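Local coordinates for protein putative chorismate mutase (Yersinia pestis biovar Microtus str. 91001, PDB 2GBB) that catalyses the Claisen rearrangement of chorismate to prephenate as a secreted, all-helical enzyme that may contribute to pathogenicity, at residues Asn67-Lys70 and Ala71-Arg75. Residues are numbered along the deposited sequence; the frame is centred on the assembly and turned at random.
Sequences NAAK and AIQYR
Two N-H groups of Gln73 grip Ala69 O: its backbone N at 3.0 Å, in the i to i+4 bond of the helix, and weakly its amide NE2 at 3.3 Å, the latter bent to 133° at the hydrogen. The side chain, extended beyond CG, runs back along the helix toward the preceding turn. Gln73 CG lies anti to its own carbonyl carbon (chi1 -64°), which sets CG against Ala69 O at 3.2 Å and brings the amide nitrogen near Ala69 CB. The stronger calls on that amide come from outside: OE1 accepts from Lys24, another residue of the probable substrate site, and NE2 donates to a bound citrate. One residue further on, Tyr74 N binds Lys70 O at 2.7 Å, almost straight at 170°. The Tyr74 ring leans obliquely past the same carbonyl, with CD2 3.2 Å from Lys70 O, and its CE2 reaches Lys70 CB at 4.1 Å. Bent at its third torsion, the Lys70 chain runs along the same flank of helix 55-82 as the ring. A water in the ring plane joins their ends, 2.8 Å from Tyr74 OH and weakly, at 3.4 Å, from Lys70 NZ, whose main partners are the carboxylates of Glu37 and Glu32. Leu81 and Arg77 of the second subunit pack on Lys70 and Tyr74, respectively. Ala69 to Gln73 probably line the substrate site; the citrate, probably from the crystallisation liquor, is consistent with a pocket for a carboxylated ligand, and the weak tie to Ala69 O probably helps to hold the Gln73 amide in place.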
ATOM      1  N   ASN A  67      -0.958  -2.283  12.559  1.00 21.75           N
ATOM      2  CA  ASN A  67      -1.876  -2.004  11.438  1.00 22.02           C
ATOM      3  C   ASN A  67      -1.811  -0.588  10.862  1.00 23.24           C
ATOM      4  O   ASN A  67      -1.750  -0.409   9.632  1.00 23.90           O
ATOM      5  CB  ASN A  67      -3.322  -2.393  11.809  1.00 22.95           C
ATOM      6  CG  ASN A  67      -3.479  -3.904  11.882  1.00 25.06           C
ATOM      7  OD1 ASN A  67      -2.596  -4.617  11.417  1.00 22.63           O
ATOM      8  ND2 ASN A  67      -4.547  -4.388  12.485  1.00 24.62           N
ATOM      9  N   ALA A  68      -1.846   0.416  11.721  1.00 22.00           N
ATOM     10  CA  ALA A  68      -1.720   1.776  11.254  1.00 21.26           C
ATOM     11  C   ALA A  68      -0.398   2.017  10.544  1.00 21.26           C
ATOM     12  O   ALA A  68      -0.358   2.671   9.527  1.00 20.79           O
ATOM     13  CB  ALA A  68      -1.879   2.803  12.417  1.00 21.62           C
ATOM     14  N   ALA A  69       0.688   1.520  11.115  1.00 21.39           N
ATOM     15  CA  ALA A  69       1.981   1.598  10.542  1.00 20.40           C
ATOM     16  C   ALA A  69       2.036   0.891   9.166  1.00 22.27           C
ATOM     17  O   ALA A  69       2.511   1.481   8.204  1.00 23.59           O
ATOM     18  CB  ALA A  69       2.970   0.970  11.509  1.00 20.13           C
ATOM     19  N   LYS A  70       1.556  -0.353   9.071  1.00 21.18           N
ATOM     20  CA  LYS A  70       1.471  -1.012   7.764  1.00 23.03           C
ATOM     21  C   LYS A  70       0.609  -0.231   6.775  1.00 22.65           C
ATOM     22  O   LYS A  70       0.983  -0.077   5.589  1.00 22.84           O
ATOM     23  CB  LYS A  70       1.010  -2.464   7.897  1.00 22.62           C
ATOM     24  CG  LYS A  70       2.007  -3.349   8.686  1.00 21.69           C
ATOM     25  CD  LYS A  70       1.632  -4.857   8.507  1.00 24.83           C
ATOM     26  CE  LYS A  70       0.267  -5.191   9.020  1.00 22.19           C
ATOM     27  NZ  LYS A  70       0.232  -6.631   9.254  1.00 28.58           N
ATOM     28  N   ALA A  71      -0.529   0.287   7.250  1.00 22.93           N
ATOM     29  CA  ALA A  71      -1.409   1.055   6.370  1.00 22.30           C
ATOM     30  C   ALA A  71      -0.602   2.218   5.730  1.00 22.61           C
ATOM     31  O   ALA A  71      -0.625   2.447   4.521  1.00 22.61           O
ATOM     32  CB  ALA A  71      -2.660   1.550   7.149  1.00 21.48           C
ATOM     33  N   ILE A  72       0.156   2.925   6.549  1.00 23.83           N
ATOM     34  CA  ILE A  72       0.971   4.042   6.093  1.00 23.69           C
ATOM     35  C   ILE A  72       1.996   3.607   5.053  1.00 23.74           C
ATOM     36  O   ILE A  72       2.163   4.254   3.982  1.00 23.09           O
ATOM     37  CB  ILE A  72       1.692   4.669   7.288  1.00 24.08           C
ATOM     38  CG1 ILE A  72       0.688   5.463   8.148  1.00 26.60           C
ATOM     39  CG2 ILE A  72       2.874   5.506   6.792  1.00 22.45           C
ATOM     40  CD1 ILE A  72       1.288   6.038   9.435  1.00 23.96           C
ATOM     41  N   GLN A  73       2.697   2.513   5.386  1.00 22.30           N
ATOM     42  CA  GLN A  73       3.739   1.970   4.538  1.00 21.85           C
ATOM     43  C   GLN A  73       3.180   1.509   3.207  1.00 21.77           C
ATOM     44  O   GLN A  73       3.769   1.775   2.179  1.00 20.75           O
ATOM     45  CB  GLN A  73       4.439   0.803   5.214  1.00 21.34           C
ATOM     46  CG  GLN A  73       5.214   1.186   6.509  1.00 20.84           C
ATOM     47  CD  GLN A  73       5.695  -0.076   7.199  1.00 21.29           C
ATOM     48  OE1 GLN A  73       6.488  -0.806   6.502  1.00 27.98           O
ATOM     49  NE2 GLN A  73       5.248  -0.443   8.314  1.00 14.67           N
ATOM     50  N   TYR A  74       2.056   0.803   3.241  1.00 21.70           N
ATOM     51  CA  TYR A  74       1.433   0.337   1.999  1.00 22.15           C
ATOM     52  C   TYR A  74       1.112   1.498   1.032  1.00 22.33           C
ATOM     53  O   TYR A  74       1.371   1.420  -0.172  1.00 22.39           O
ATOM     54  CB  TYR A  74       0.115  -0.355   2.339  1.00 20.82           C
ATOM     55  CG  TYR A  74       0.235  -1.836   2.670  1.00 23.05           C
ATOM     56  CD1 TYR A  74       0.981  -2.693   1.862  1.00 20.49           C
ATOM     57  CD2 TYR A  74      -0.373  -2.357   3.849  1.00 21.33           C
ATOM     58  CE1 TYR A  74       1.101  -4.061   2.167  1.00 19.45           C
ATOM     59  CE2 TYR A  74      -0.267  -3.698   4.169  1.00 20.95           C
ATOM     60  CZ  TYR A  74       0.464  -4.527   3.344  1.00 21.28           C
ATOM     61  OH  TYR A  74       0.527  -5.822   3.713  1.00 21.28           O
ATOM     62  N   ARG A  75       0.562   2.565   1.616  1.00 21.94           N
ATOM     63  CA  ARG A  75       0.186   3.766   0.928  1.00 22.77           C
ATOM     64  C   ARG A  75       1.391   4.454   0.320  1.00 22.72           C
ATOM     65  O   ARG A  75       1.317   4.868  -0.835  1.00 22.29           O
ATOM     66  CB  ARG A  75      -0.613   4.663   1.870  1.00 21.82           C
ATOM     67  CG  ARG A  75      -2.041   4.171   1.963  1.00 23.94           C
ATOM     68  CD  ARG A  75      -2.957   4.955   2.948  1.00 23.85           C
ATOM     69  NE  ARG A  75      -4.185   4.171   3.139  1.00 23.25           N
ATOM     70  CZ  ARG A  75      -4.739   3.876   4.314  1.00 23.95           C
ATOM     71  NH1 ARG A  75      -4.189   4.333   5.447  1.00 23.89           N
ATOM     72  NH2 ARG A  75      -5.843   3.105   4.365  1.00 21.85           N
TER
HETATM   73  O   HOH W   1      -0.794  -6.602   6.018  1.00 33.14           O